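Long-range contacts in serine-threonine phosphatase 2C (Toxoplasma gondii, PDB 2I44), which probably removes phosphate from serine and threonine side chains of proteins as a metal-dependent PP2C phosphatase, and binds calcium ions: residues Asp65-Asn70 with Asp134-Thr139; Glu69-Leu74 with Asn122-Met127; His179-Pro184 with Gln228-Phe233; Pro8-Pro13 with Leu42-Val47; Asp114-Asn119 with Ser140-Leu145. One frame throughout, in Å; residues are numbered along the deposited sequence.

Overall arrangement
From the N terminus, interaction 4 closes first: the end of strand 38-43 comes back to residues 8-13 after a loop of strands. Interactions 1 and 2 both start on helix 66-80. The helical loop closed by interaction 2 on helix 98-130 lies within the wider one that interaction 1 closes on strand 137-146. Interaction 5 crosses both, running from helix 98-130 to the same strand, so two helices and one sheet of the sandwich are tied in three ways. Interaction 3 follows in series and joins two loops near the calcium site; its Phe233 nevertheless touches residues of interactions 1, 2 and 5, linking that site to the helix-covered sheet.

Interaction 1: residues Asp65-Asn70 with Asp134-Thr139; sequences DFASEN and DYASST
A chi1 of -175° swings the ring of Phe66 beyond its CB so that CD2 passes the methyl of Ala136 obliquely, while a chi1 of 179° carries the hydroxyl of Ser138 out over Ser68. The backbone itself sets Phe66 CB against Ala136 CB, 3.8 Å away. At the other end Ser138 OG rests 3.6 Å from the carbon Ser68 CB. The two hydroxyls take separate partners: Ser68 OG is bonded to the backbone O of Glu37, and Ser138 OG to the O of Thr139.

Between these pairs, Ala67 shows how a small residue lets a helix settle directly on a strand's backbone: its CB is 3.4 Å from Ser137 C. No direct hydrogen bond joins the segments. A water does so instead, accepting from Ser68 N at 3.2 Å and donating to Ser137 O at 2.8 Å, which gives an acceptor to an N-H in the first turn of the helix. Asn70 ND2 lies over one face of the Phe66 ring and donates to Phe66 O.

The contact thus sets the start of helix 66-80 against strand 137-146, close to the calcium ligands Asp60 and Gly61. Phe66 goes on to meet Met127 and Cys128 of helix 98-130, while the strand bonds through Ser137 to Thr62 of strand 53-62 and through Ser138 to Phe233 of strand 233-234.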
# COMPACT_ATOMS: atom_id res chain seq x y z
N ASP A 65 -4.45 2.63 15.43
CA ASP A 65 -3.49 3.07 14.43
C ASP A 65 -2.08 2.54 14.67
O ASP A 65 -1.14 2.91 13.97
CB ASP A 65 -3.45 4.61 14.37
CG ASP A 65 -3.09 5.24 15.71
OD1 ASP A 65 -2.44 4.58 16.55
OD2 ASP A 65 -3.44 6.43 15.93
N PHE A 66 -1.93 1.66 15.66
CA PHE A 66 -0.61 1.14 15.98
C PHE A 66 0.19 0.55 14.82
O PHE A 66 1.34 0.92 14.60
CB PHE A 66 -0.70 0.09 17.10
CG PHE A 66 0.63 -0.41 17.56
CD1 PHE A 66 1.37 0.31 18.50
CD2 PHE A 66 1.17 -1.57 17.04
CE1 PHE A 66 2.63 -0.14 18.91
CE2 PHE A 66 2.43 -2.03 17.44
CZ PHE A 66 3.16 -1.31 18.38
N ALA A 67 -0.41 -0.38 14.08
CA ALA A 67 0.30 -1.00 12.97
C ALA A 67 0.68 -0.02 11.86
O ALA A 67 1.83 -0.02 11.41
CB ALA A 67 -0.51 -2.16 12.40
N SER A 68 -0.27 0.80 11.41
CA SER A 68 0.04 1.75 10.34
C SER A 68 1.01 2.85 10.80
O SER A 68 1.90 3.25 10.06
CB SER A 68 -1.25 2.39 9.79
OG SER A 68 -1.96 3.09 10.80
N GLU A 69 0.83 3.32 12.03
CA GLU A 69 1.69 4.38 12.56
C GLU A 69 3.16 3.97 12.62
O GLU A 69 4.06 4.77 12.33
CB GLU A 69 1.21 4.79 13.96
CG GLU A 69 2.14 5.71 14.73
CD GLU A 69 2.45 7.03 14.02
OE1 GLU A 69 1.77 7.37 13.03
OE2 GLU A 69 3.38 7.72 14.48
N ASN A 70 3.40 2.71 12.98
CA ASN A 70 4.76 2.20 13.08
C ASN A 70 5.34 1.64 11.79
O ASN A 70 6.46 2.01 11.39
CB ASN A 70 4.83 1.14 14.18
CG ASN A 70 4.78 1.75 15.57
OD1 ASN A 70 5.78 2.25 16.07
ND2 ASN A 70 3.60 1.74 16.18
N ASP A 134 -2.68 -7.10 20.19
CA ASP A 134 -3.10 -8.37 19.61
C ASP A 134 -3.63 -8.39 18.19
O ASP A 134 -3.36 -9.33 17.45
CB ASP A 134 -4.14 -9.05 20.50
CG ASP A 134 -3.58 -9.43 21.86
OD1 ASP A 134 -2.34 -9.50 22.01
OD2 ASP A 134 -4.39 -9.66 22.78
N TYR A 135 -4.37 -7.36 17.79
CA TYR A 135 -4.94 -7.36 16.45
C TYR A 135 -4.63 -6.15 15.59
O TYR A 135 -5.04 -6.10 14.43
CB TYR A 135 -6.46 -7.56 16.56
CG TYR A 135 -6.85 -8.91 17.12
CD1 TYR A 135 -6.87 -10.04 16.31
CD2 TYR A 135 -7.16 -9.05 18.47
CE1 TYR A 135 -7.19 -11.30 16.83
CE2 TYR A 135 -7.49 -10.31 19.01
CZ TYR A 135 -7.50 -11.43 18.18
OH TYR A 135 -7.82 -12.66 18.69
N ALA A 136 -3.90 -5.18 16.13
CA ALA A 136 -3.55 -4.00 15.35
C ALA A 136 -2.94 -4.47 14.03
O ALA A 136 -1.94 -5.20 14.03
CB ALA A 136 -2.56 -3.11 16.11
N SER A 137 -3.55 -4.07 12.92
CA SER A 137 -3.10 -4.46 11.59
C SER A 137 -3.12 -3.28 10.62
O SER A 137 -3.58 -2.18 10.95
CB SER A 137 -4.02 -5.55 11.02
OG SER A 137 -4.12 -6.66 11.89
N SER A 138 -2.61 -3.51 9.41
CA SER A 138 -2.59 -2.49 8.38
C SER A 138 -2.39 -3.09 6.99
O SER A 138 -1.67 -4.08 6.82
CB SER A 138 -1.47 -1.47 8.66
OG SER A 138 -1.41 -0.46 7.67
N THR A 139 -3.05 -2.50 6.01
CA THR A 139 -2.87 -2.95 4.64
C THR A 139 -1.62 -2.20 4.19
O THR A 139 -1.06 -1.39 4.94
CB THR A 139 -3.97 -2.46 3.70
OG1 THR A 139 -3.88 -1.04 3.61
CG2 THR A 139 -5.34 -2.87 4.20
O HOH W 1 -2.87 -0.25 12.86

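Interaction 2: residues Glu69-Leu74 with Asn122-Met127; sequences ENVKDL and NELVKM
This is a roughly antiparallel helix-helix contact, partly buried, between helices 66-80 and 98-130, which lie together over one sheet of the PP2C beta sandwich. The short axes through residues 69-74 and 122-127 approach to 10.1 Å, and their directions differ by 144°. No hydrogen bond spans the gap; the helices meet through branched and flexible side chains.

Leu124 is the central one. Its chi1 of 179° turns the branch at CG toward the other helix, where the two methyls divide: CD1 reaches the CB of Asn70 at 3.9 Å, and CD2 meets CG2 of Val71 at 4.0 Å. Leu74 comes at Leu124 from about a right angle, its CD1 4.1 Å from Leu124 CB. The inner side of this group continues into the core, since Val71 and Leu124 both touch Phe233.

Farther out, polar groups border the apolar ones. Glu123, extended beyond CG, brings its carboxylate across the end of Leu74, with OE2 3.2 Å from Leu74 CD2, while its OE1 is hydrogen-bonded to Gln78 of the same helix as Leu74. Met127, present as selenomethionine, turns at its last torsion (chi3 71°) so that the terminal methyl faces the amide of Asn70. The nitrogen of that amide is engaged by Phe66 O, and its oxygen, Asn70 OD1, lies 3.2 Å from Met127 CE.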
# COMPACT_ATOMS: atom_id res chain seq x y z
N GLU A 69 0.83 3.32 12.03
CA GLU A 69 1.69 4.38 12.56
C GLU A 69 3.16 3.97 12.62
O GLU A 69 4.06 4.77 12.33
CB GLU A 69 1.21 4.79 13.96
CG GLU A 69 2.14 5.71 14.73
CD GLU A 69 2.45 7.03 14.02
OE1 GLU A 69 1.77 7.37 13.03
OE2 GLU A 69 3.38 7.72 14.48
N ASN A 70 3.40 2.71 12.98
CA ASN A 70 4.76 2.20 13.08
C ASN A 70 5.34 1.64 11.79
O ASN A 70 6.46 2.01 11.39
CB ASN A 70 4.83 1.14 14.18
CG ASN A 70 4.78 1.75 15.57
OD1 ASN A 70 5.78 2.25 16.07
ND2 ASN A 70 3.60 1.74 16.18
N VAL A 71 4.61 0.76 11.12
CA VAL A 71 5.11 0.16 9.89
C VAL A 71 5.60 1.20 8.90
O VAL A 71 6.52 0.94 8.13
CB VAL A 71 4.04 -0.75 9.21
CG1 VAL A 71 3.18 0.06 8.25
CG2 VAL A 71 4.73 -1.91 8.49
N LYS A 72 5.01 2.39 8.94
CA LYS A 72 5.39 3.45 8.02
C LYS A 72 6.84 3.90 8.18
O LYS A 72 7.45 4.39 7.23
CB LYS A 72 4.49 4.68 8.19
CG LYS A 72 4.98 5.62 9.26
CD LYS A 72 4.07 6.80 9.45
CE LYS A 72 4.62 7.71 10.53
NZ LYS A 72 3.69 8.83 10.81
N ASP A 73 7.39 3.74 9.38
CA ASP A 73 8.76 4.14 9.66
C ASP A 73 9.71 2.95 9.55
O ASP A 73 10.92 3.10 9.70
CB ASP A 73 8.88 4.76 11.06
CG ASP A 73 7.90 5.91 11.30
OD1 ASP A 73 7.87 6.86 10.49
OD2 ASP A 73 7.17 5.86 12.31
N LEU A 74 9.16 1.77 9.29
CA LEU A 74 9.99 0.58 9.18
C LEU A 74 10.32 0.15 7.75
O LEU A 74 11.34 -0.49 7.51
CB LEU A 74 9.31 -0.59 9.89
CG LEU A 74 8.98 -0.44 11.38
CD1 LEU A 74 8.28 -1.70 11.89
CD2 LEU A 74 10.26 -0.18 12.17
N ASN A 122 8.12 -8.72 10.60
CA ASN A 122 8.68 -9.43 11.75
C ASN A 122 8.96 -8.42 12.85
O ASN A 122 8.63 -8.64 14.01
CB ASN A 122 9.97 -10.17 11.38
CG ASN A 122 9.72 -11.34 10.46
OD1 ASN A 122 8.62 -11.89 10.42
ND2 ASN A 122 10.75 -11.74 9.72
N GLU A 123 9.55 -7.29 12.47
CA GLU A 123 9.88 -6.26 13.45
C GLU A 123 8.62 -5.65 14.05
O GLU A 123 8.55 -5.41 15.26
CB GLU A 123 10.72 -5.16 12.79
CG GLU A 123 11.42 -4.27 13.81
CD GLU A 123 12.07 -3.06 13.17
OE1 GLU A 123 12.45 -3.15 11.98
OE2 GLU A 123 12.21 -2.03 13.85
N LEU A 124 7.62 -5.41 13.22
CA LEU A 124 6.36 -4.85 13.70
C LEU A 124 5.68 -5.81 14.69
O LEU A 124 5.26 -5.40 15.77
CB LEU A 124 5.42 -4.56 12.52
CG LEU A 124 4.05 -3.98 12.89
CD1 LEU A 124 4.23 -2.62 13.55
CD2 LEU A 124 3.18 -3.85 11.64
N VAL A 125 5.58 -7.08 14.31
CA VAL A 125 4.94 -8.09 15.15
C VAL A 125 5.62 -8.23 16.51
O VAL A 125 4.96 -8.46 17.52
CB VAL A 125 4.90 -9.47 14.43
CG1 VAL A 125 4.39 -10.54 15.39
CG2 VAL A 125 3.97 -9.39 13.20
N LYS A 126 6.95 -8.10 16.54
CA LYS A 126 7.67 -8.19 17.80
C LYS A 126 7.29 -6.98 18.66
O LYS A 126 7.24 -7.07 19.88
CB LYS A 126 9.18 -8.20 17.56
CG LYS A 126 9.69 -9.48 16.92
CD LYS A 126 11.17 -9.38 16.60
CE LYS A 126 11.62 -10.54 15.73
NZ LYS A 126 13.02 -10.35 15.28
N MSE A 127 7.04 -5.85 18.01
CA MSE A 127 6.64 -4.66 18.74
C MSE A 127 5.24 -4.88 19.30
O MSE A 127 4.94 -4.51 20.43
CB MSE A 127 6.62 -3.44 17.82
CG MSE A 127 7.99 -2.99 17.34
SE MSE A 127 7.84 -1.40 16.22
CE MSE A 127 7.39 -0.11 17.61

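Interaction 3: residues His179-Pro184 with Gln228-Phe233; sequences HKPDMP and QYSRAF
Gln228 meets the other segment through its backbone: its O lies 3.3 Å from Pro181 CD, and the bent chain of Lys180 runs past the same oxygen with CD at 3.6 Å. Both side chains end elsewhere, Gln228 NE2 on the O of Lys206 and Lys180 NZ in a salt bridge with Asp157.

At Tyr229 the contact passes to the alpha carbon, whose C-H makes a bent contact with His179 O (Tyr229 CA to His179 O 3.1 Å). Its ring leaves the loop pair for Ser137, Thr139 and Asp157, near the calcium site.

Ser230 supplies the one hydrogen bond between the segments. Its N donates to His179 O over 2.9 Å with an N-H...O angle of 157°, approaching from well above the carbonyl plane. The hydroxyl lies against the backbone of His179 and Lys180, OG being 3.2 Å from His179 C and 3.3 Å from Lys180 C, and is bonded to Glu186. Residues 228-233 include Ser-Arg-Ala-Phe, part of a sequence motif familiar in PP2C phosphatases, and the type I turn Lys180-Met183 leads into an intervening chain that probably corresponds to the flap beside the active site of relatives.

Arg231 then lays its extended chain over a face of the His179 imidazole. Its CD stands 3.4 Å from the ring centroid, a CH-pi contact, and beyond it the guanidinium lies almost parallel to the ring, the planes 6° apart, with NE 3.3 Å from His179 CD2. Both flat groups are held from outside: His179 by Asp248 and the N of Gly156, Arg231 by a salt bridge to Glu186 and a bond to Gln246 O.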
# COMPACT_ATOMS: atom_id res chain seq x y z
N HIS A 179 -6.37 -8.75 -1.44
CA HIS A 179 -6.21 -10.06 -0.82
C HIS A 179 -7.47 -10.23 0.01
O HIS A 179 -7.62 -9.65 1.08
CB HIS A 179 -4.97 -10.10 0.07
CG HIS A 179 -3.68 -9.96 -0.68
ND1 HIS A 179 -2.78 -8.94 -0.43
CD2 HIS A 179 -3.12 -10.72 -1.66
CE1 HIS A 179 -1.73 -9.08 -1.22
NE2 HIS A 179 -1.91 -10.15 -1.97
N LYS A 180 -8.41 -11.01 -0.51
CA LYS A 180 -9.67 -11.25 0.16
C LYS A 180 -9.73 -12.69 0.68
O LYS A 180 -9.29 -13.62 0.00
CB LYS A 180 -10.82 -10.98 -0.82
CG LYS A 180 -10.92 -9.52 -1.30
CD LYS A 180 -11.13 -8.57 -0.11
CE LYS A 180 -11.36 -7.11 -0.57
NZ LYS A 180 -11.64 -6.18 0.58
N PRO A 181 -10.25 -12.88 1.89
CA PRO A 181 -10.36 -14.21 2.51
C PRO A 181 -11.15 -15.24 1.71
O PRO A 181 -10.93 -16.45 1.87
CB PRO A 181 -10.99 -13.90 3.87
CG PRO A 181 -11.76 -12.66 3.63
CD PRO A 181 -10.83 -11.85 2.77
N ASP A 182 -12.07 -14.80 0.86
CA ASP A 182 -12.83 -15.76 0.07
C ASP A 182 -12.17 -16.17 -1.25
O ASP A 182 -12.67 -17.06 -1.93
CB ASP A 182 -14.28 -15.29 -0.16
CG ASP A 182 -14.37 -13.87 -0.66
OD1 ASP A 182 -13.36 -13.13 -0.58
OD2 ASP A 182 -15.47 -13.47 -1.10
N MSE A 183 -11.04 -15.55 -1.60
CA MSE A 183 -10.34 -15.97 -2.82
C MSE A 183 -9.93 -17.40 -2.47
O MSE A 183 -9.32 -17.64 -1.44
CB MSE A 183 -9.09 -15.11 -3.06
CG MSE A 183 -9.34 -13.79 -3.81
SE MSE A 183 -10.05 -14.00 -5.62
CE MSE A 183 -9.08 -15.54 -6.17
N PRO A 184 -10.28 -18.37 -3.33
CA PRO A 184 -9.97 -19.79 -3.14
C PRO A 184 -8.66 -20.15 -2.44
O PRO A 184 -8.68 -20.80 -1.39
CB PRO A 184 -10.06 -20.36 -4.56
CG PRO A 184 -11.20 -19.57 -5.13
CD PRO A 184 -10.86 -18.15 -4.67
N GLN A 228 -11.22 -8.16 7.03
CA GLN A 228 -11.85 -8.47 5.76
C GLN A 228 -10.86 -8.60 4.61
O GLN A 228 -11.23 -8.62 3.45
CB GLN A 228 -12.95 -7.46 5.46
CG GLN A 228 -14.16 -7.67 6.36
CD GLN A 228 -15.23 -6.62 6.19
OE1 GLN A 228 -14.98 -5.43 6.33
NE2 GLN A 228 -16.45 -7.07 5.89
N TYR A 229 -9.58 -8.67 4.96
CA TYR A 229 -8.52 -8.90 3.98
C TYR A 229 -7.62 -9.98 4.59
O TYR A 229 -7.46 -10.06 5.81
CB TYR A 229 -7.76 -7.61 3.63
CG TYR A 229 -7.35 -6.72 4.78
CD1 TYR A 229 -6.10 -6.86 5.38
CD2 TYR A 229 -8.19 -5.71 5.23
CE1 TYR A 229 -5.71 -6.00 6.41
CE2 TYR A 229 -7.81 -4.85 6.26
CZ TYR A 229 -6.56 -5.00 6.84
OH TYR A 229 -6.16 -4.16 7.84
N SER A 230 -7.05 -10.81 3.72
CA SER A 230 -6.23 -11.95 4.16
C SER A 230 -4.71 -11.81 4.26
O SER A 230 -4.01 -12.78 4.59
CB SER A 230 -6.57 -13.14 3.27
OG SER A 230 -6.71 -12.71 1.93
N ARG A 231 -4.19 -10.63 3.94
CA ARG A 231 -2.75 -10.38 4.04
C ARG A 231 -2.58 -8.99 4.62
O ARG A 231 -3.35 -8.08 4.29
CB ARG A 231 -2.08 -10.48 2.66
CG ARG A 231 -2.30 -11.83 1.99
CD ARG A 231 -1.30 -12.08 0.88
NE ARG A 231 -1.68 -13.21 0.04
CZ ARG A 231 -0.96 -13.67 -0.98
NH1 ARG A 231 0.20 -13.09 -1.28
NH2 ARG A 231 -1.41 -14.69 -1.71
N ALA A 232 -1.60 -8.82 5.50
CA ALA A 232 -1.39 -7.53 6.13
C ALA A 232 -0.20 -7.48 7.07
O ALA A 232 0.40 -8.51 7.41
CB ALA A 232 -2.64 -7.14 6.90
N PHE A 233 0.14 -6.26 7.47
CA PHE A 233 1.20 -6.05 8.43
C PHE A 233 0.49 -6.14 9.79
O PHE A 233 -0.65 -5.73 9.92
CB PHE A 233 1.79 -4.64 8.31
CG PHE A 233 2.82 -4.49 7.24
CD1 PHE A 233 3.97 -5.27 7.24
CD2 PHE A 233 2.67 -3.52 6.25
CE1 PHE A 233 4.95 -5.09 6.29
CE2 PHE A 233 3.65 -3.33 5.28
CZ PHE A 233 4.80 -4.12 5.30

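Interaction 4: residues Pro8-Pro13 with Leu42-Val47; sequences PTIHVP and LCPQLV
An isolated antiparallel beta bridge attaches the N-terminal segment to the end of strand 38-43. Ile10 and Leu42 form a hydrogen-bonded pair in which both bonds are made: Ile10 N donates to Leu42 O at 2.7 Å, and Leu42 N to Ile10 O at 3.0 Å. Leu42 O also receives the C-H of Thr9, with CA 3.4 Å away, so this carbonyl is met by two successive residues.

Side chains extend the pairing on both faces. Ile10 and Leu42 lie together on one, with CB 4.3 Å from CB, and there Leu42 continues to Ala24 and Ile26 of strand 22-29 in the facing sheet. On the other, with OG1 of Thr9 at a chi1 of 52°, the methyl lies beside the backbone N and CG2 is 3.9 Å from Cys43 CB; Thr9 also touches Val76 of helix 66-80. His11 reaches back by a weak bond from NE2 to Thr9 OG1, and its ND1 is bonded to Phe40 O.

Where the strand gives way to a loop at Pro44, water takes over: it donates to Pro8 O at 2.7 Å and accepts from Gln45 N. Cys43, meanwhile, bonds its backbone to Phe55 of strand 53-62. The arrangement is that of a sheet edge extended by a short terminal segment, here on one sheet of the PP2C beta sandwich.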
# COMPACT_ATOMS: atom_id res chain seq x y z
N PRO A 8 15.90 10.81 4.11
CA PRO A 8 14.74 11.53 4.63
C PRO A 8 13.42 11.05 4.02
O PRO A 8 13.34 10.77 2.82
CB PRO A 8 15.05 12.99 4.29
CG PRO A 8 15.96 12.89 3.10
CD PRO A 8 16.85 11.74 3.48
N THR A 9 12.40 10.94 4.86
CA THR A 9 11.08 10.50 4.43
C THR A 9 10.01 11.52 4.82
O THR A 9 10.20 12.30 5.75
CB THR A 9 10.70 9.12 5.03
OG1 THR A 9 10.86 9.15 6.46
CG2 THR A 9 11.57 8.02 4.45
N ILE A 10 8.90 11.50 4.09
CA ILE A 10 7.81 12.41 4.37
C ILE A 10 6.60 11.63 4.88
O ILE A 10 6.28 10.56 4.35
CB ILE A 10 7.44 13.22 3.11
CG1 ILE A 10 8.64 14.10 2.72
CG2 ILE A 10 6.20 14.08 3.37
CD1 ILE A 10 8.53 14.76 1.37
N HIS A 11 5.95 12.16 5.91
CA HIS A 11 4.79 11.49 6.50
C HIS A 11 3.64 12.46 6.79
O HIS A 11 2.74 12.15 7.56
CB HIS A 11 5.19 10.79 7.79
CG HIS A 11 6.30 9.79 7.62
ND1 HIS A 11 6.12 8.59 6.97
CD2 HIS A 11 7.59 9.83 8.01
CE1 HIS A 11 7.26 7.92 6.98
NE2 HIS A 11 8.17 8.65 7.60
N VAL A 12 3.68 13.64 6.18
CA VAL A 12 2.64 14.64 6.38
C VAL A 12 2.10 15.03 5.02
O VAL A 12 2.75 14.79 4.01
CB VAL A 12 3.20 15.92 7.06
CG1 VAL A 12 3.65 15.61 8.47
CG2 VAL A 12 4.38 16.48 6.24
N PRO A 13 0.90 15.64 4.98
CA PRO A 13 0.30 16.06 3.71
C PRO A 13 1.33 16.83 2.88
O PRO A 13 2.06 17.67 3.41
CB PRO A 13 -0.87 16.93 4.15
CG PRO A 13 -1.32 16.25 5.40
CD PRO A 13 -0.01 15.93 6.11
N LEU A 42 6.72 8.75 2.01
CA LEU A 42 7.26 9.11 0.72
C LEU A 42 8.74 9.47 0.88
O LEU A 42 9.08 10.37 1.64
CB LEU A 42 6.50 10.30 0.11
CG LEU A 42 6.80 10.64 -1.36
CD1 LEU A 42 5.73 11.57 -1.90
CD2 LEU A 42 8.16 11.28 -1.48
N CYS A 43 9.60 8.74 0.18
CA CYS A 43 11.04 9.00 0.23
C CYS A 43 11.46 9.51 -1.16
O CYS A 43 11.72 8.72 -2.06
CB CYS A 43 11.80 7.72 0.58
SG CYS A 43 13.56 7.97 0.91
N PRO A 44 11.54 10.84 -1.33
CA PRO A 44 11.92 11.46 -2.61
C PRO A 44 13.26 11.03 -3.22
O PRO A 44 13.37 10.89 -4.44
CB PRO A 44 11.86 12.96 -2.29
CG PRO A 44 12.22 13.00 -0.85
CD PRO A 44 11.44 11.85 -0.27
N GLN A 45 14.27 10.84 -2.39
CA GLN A 45 15.57 10.39 -2.88
C GLN A 45 15.97 9.15 -2.09
O GLN A 45 16.54 9.23 -1.01
CB GLN A 45 16.63 11.49 -2.71
CG GLN A 45 18.05 11.00 -2.99
CD GLN A 45 19.09 12.11 -2.91
OE1 GLN A 45 19.24 12.90 -3.84
NE2 GLN A 45 19.81 12.17 -1.80
N LEU A 46 15.64 7.99 -2.66
CA LEU A 46 15.91 6.71 -2.01
C LEU A 46 17.38 6.27 -2.07
O LEU A 46 17.88 5.63 -1.14
CB LEU A 46 15.01 5.64 -2.61
CG LEU A 46 14.96 4.29 -1.92
CD1 LEU A 46 14.45 4.45 -0.49
CD2 LEU A 46 14.04 3.36 -2.71
N VAL A 47 18.06 6.61 -3.16
CA VAL A 47 19.46 6.23 -3.33
C VAL A 47 20.37 7.45 -3.39
O VAL A 47 20.37 8.19 -4.37
CB VAL A 47 19.65 5.39 -4.61
CG1 VAL A 47 21.12 4.96 -4.74
CG2 VAL A 47 18.73 4.18 -4.59
O HOH W 2 14.72 11.00 0.55

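Interaction 5: residues Asp114-Asn119 with Ser140-Leu145; sequences DDMYKN and SVTAVL
Tyr117 reaches from its helix to the hydroxyls of Ser140 and Thr142, and its path can be traced atom by atom. From CB the ring leaves at a chi1 of -90° and carries its far end to the strand. Near CD1 it meets the ring of Phe233, the two planes nearly parallel (about 5° apart). Further out, CE1 comes to 3.4 Å from Ser140 OG, and CE2 to the same distance from Thr142 OG1.

At the tip, OH is gripped twice, by hydrogen bonds of 2.9 Å to Ser140 OG and 2.8 Å to Thr142 OG1. Thr142 OG1 sits at the ring edge, near its plane, while Ser140 OG is placed obliquely. Three buried hydroxyls are thereby linked by hydrogen bonds, and a weak bond to Gly153 O gives Thr142 OG1 a second partner. Beside them selenomethionine Met116 meets Thr142 tip to tip, its CE 3.6 Å from OG1; the same side chain touches Val75 and Leu79 of helix 66-80.

Two residues of one strand, each with its side chain on the helix side of the sheet, thus receive a single tyrosine: a helix-on-sheet layer as found in the alpha-beta-beta-alpha sandwich of PP2C phosphatases.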
# COMPACT_ATOMS: atom_id res chain seq x y z
N ASP A 114 10.27 -7.94 -1.48
CA ASP A 114 9.83 -9.10 -0.74
C ASP A 114 10.49 -9.12 0.64
O ASP A 114 9.82 -9.36 1.65
CB ASP A 114 10.18 -10.39 -1.49
CG ASP A 114 9.38 -11.57 -1.00
OD1 ASP A 114 8.17 -11.62 -1.29
OD2 ASP A 114 9.94 -12.45 -0.31
N ASP A 115 11.79 -8.87 0.67
CA ASP A 115 12.55 -8.84 1.92
C ASP A 115 12.03 -7.75 2.83
O ASP A 115 11.91 -7.94 4.04
CB ASP A 115 14.03 -8.59 1.64
CG ASP A 115 14.74 -9.82 1.11
OD1 ASP A 115 14.08 -10.86 0.95
OD2 ASP A 115 15.96 -9.74 0.85
N MSE A 116 11.73 -6.59 2.25
CA MSE A 116 11.21 -5.46 3.01
C MSE A 116 9.93 -5.82 3.76
O MSE A 116 9.81 -5.59 4.96
CB MSE A 116 10.93 -4.28 2.07
CG MSE A 116 10.26 -3.10 2.76
SE MSE A 116 9.73 -1.68 1.51
CE MSE A 116 8.02 -2.38 0.98
N TYR A 117 8.97 -6.39 3.03
CA TYR A 117 7.70 -6.77 3.63
C TYR A 117 7.86 -7.73 4.80
O TYR A 117 7.40 -7.45 5.90
CB TYR A 117 6.78 -7.37 2.57
CG TYR A 117 5.92 -6.33 1.88
CD1 TYR A 117 4.73 -5.89 2.46
CD2 TYR A 117 6.33 -5.73 0.69
CE1 TYR A 117 3.97 -4.88 1.86
CE2 TYR A 117 5.58 -4.72 0.09
CZ TYR A 117 4.40 -4.30 0.68
OH TYR A 117 3.65 -3.31 0.08
N LYS A 118 8.51 -8.85 4.55
CA LYS A 118 8.69 -9.85 5.59
C LYS A 118 9.51 -9.37 6.78
O LYS A 118 9.17 -9.67 7.92
CB LYS A 118 9.31 -11.12 4.99
CG LYS A 118 8.37 -11.83 4.03
CD LYS A 118 9.09 -12.88 3.21
CE LYS A 118 8.15 -13.59 2.26
NZ LYS A 118 8.88 -14.35 1.21
N ASN A 119 10.57 -8.60 6.53
CA ASN A 119 11.40 -8.10 7.62
C ASN A 119 10.71 -6.99 8.39
O ASN A 119 10.81 -6.91 9.62
CB ASN A 119 12.76 -7.62 7.10
CG ASN A 119 13.62 -8.76 6.59
OD1 ASN A 119 13.51 -9.89 7.07
ND2 ASN A 119 14.48 -8.47 5.62
N SER A 140 -1.21 -2.45 2.96
CA SER A 140 -0.07 -1.77 2.40
C SER A 140 -0.03 -1.84 0.88
O SER A 140 -0.32 -2.87 0.29
CB SER A 140 1.23 -2.36 2.97
OG SER A 140 2.36 -1.87 2.27
N VAL A 141 0.29 -0.70 0.28
CA VAL A 141 0.50 -0.60 -1.16
C VAL A 141 1.77 0.21 -1.22
O VAL A 141 1.81 1.32 -0.69
CB VAL A 141 -0.60 0.18 -1.93
CG1 VAL A 141 -1.81 -0.69 -2.13
CG2 VAL A 141 -0.94 1.46 -1.21
N THR A 142 2.81 -0.35 -1.81
CA THR A 142 4.07 0.36 -1.91
C THR A 142 4.57 0.36 -3.35
O THR A 142 4.18 -0.50 -4.14
CB THR A 142 5.16 -0.27 -1.02
OG1 THR A 142 5.35 -1.64 -1.39
CG2 THR A 142 4.76 -0.18 0.45
N ALA A 143 5.41 1.33 -3.68
CA ALA A 143 5.97 1.43 -5.01
C ALA A 143 7.41 1.90 -4.88
O ALA A 143 7.70 2.90 -4.22
CB ALA A 143 5.17 2.43 -5.85
N VAL A 144 8.32 1.17 -5.51
CA VAL A 144 9.73 1.54 -5.47
C VAL A 144 10.15 1.94 -6.89
O VAL A 144 10.17 1.11 -7.80
CB VAL A 144 10.59 0.36 -4.96
CG1 VAL A 144 12.08 0.72 -5.03
CG2 VAL A 144 10.20 0.03 -3.52
N LEU A 145 10.44 3.22 -7.07
CA LEU A 145 10.88 3.74 -8.35
C LEU A 145 12.40 3.68 -8.38
O LEU A 145 13.06 4.17 -7.46
CB LEU A 145 10.43 5.20 -8.53
CG LEU A 145 11.02 5.92 -9.74
CD1 LEU A 145 10.46 5.33 -11.02
CD2 LEU A 145 10.70 7.41 -9.67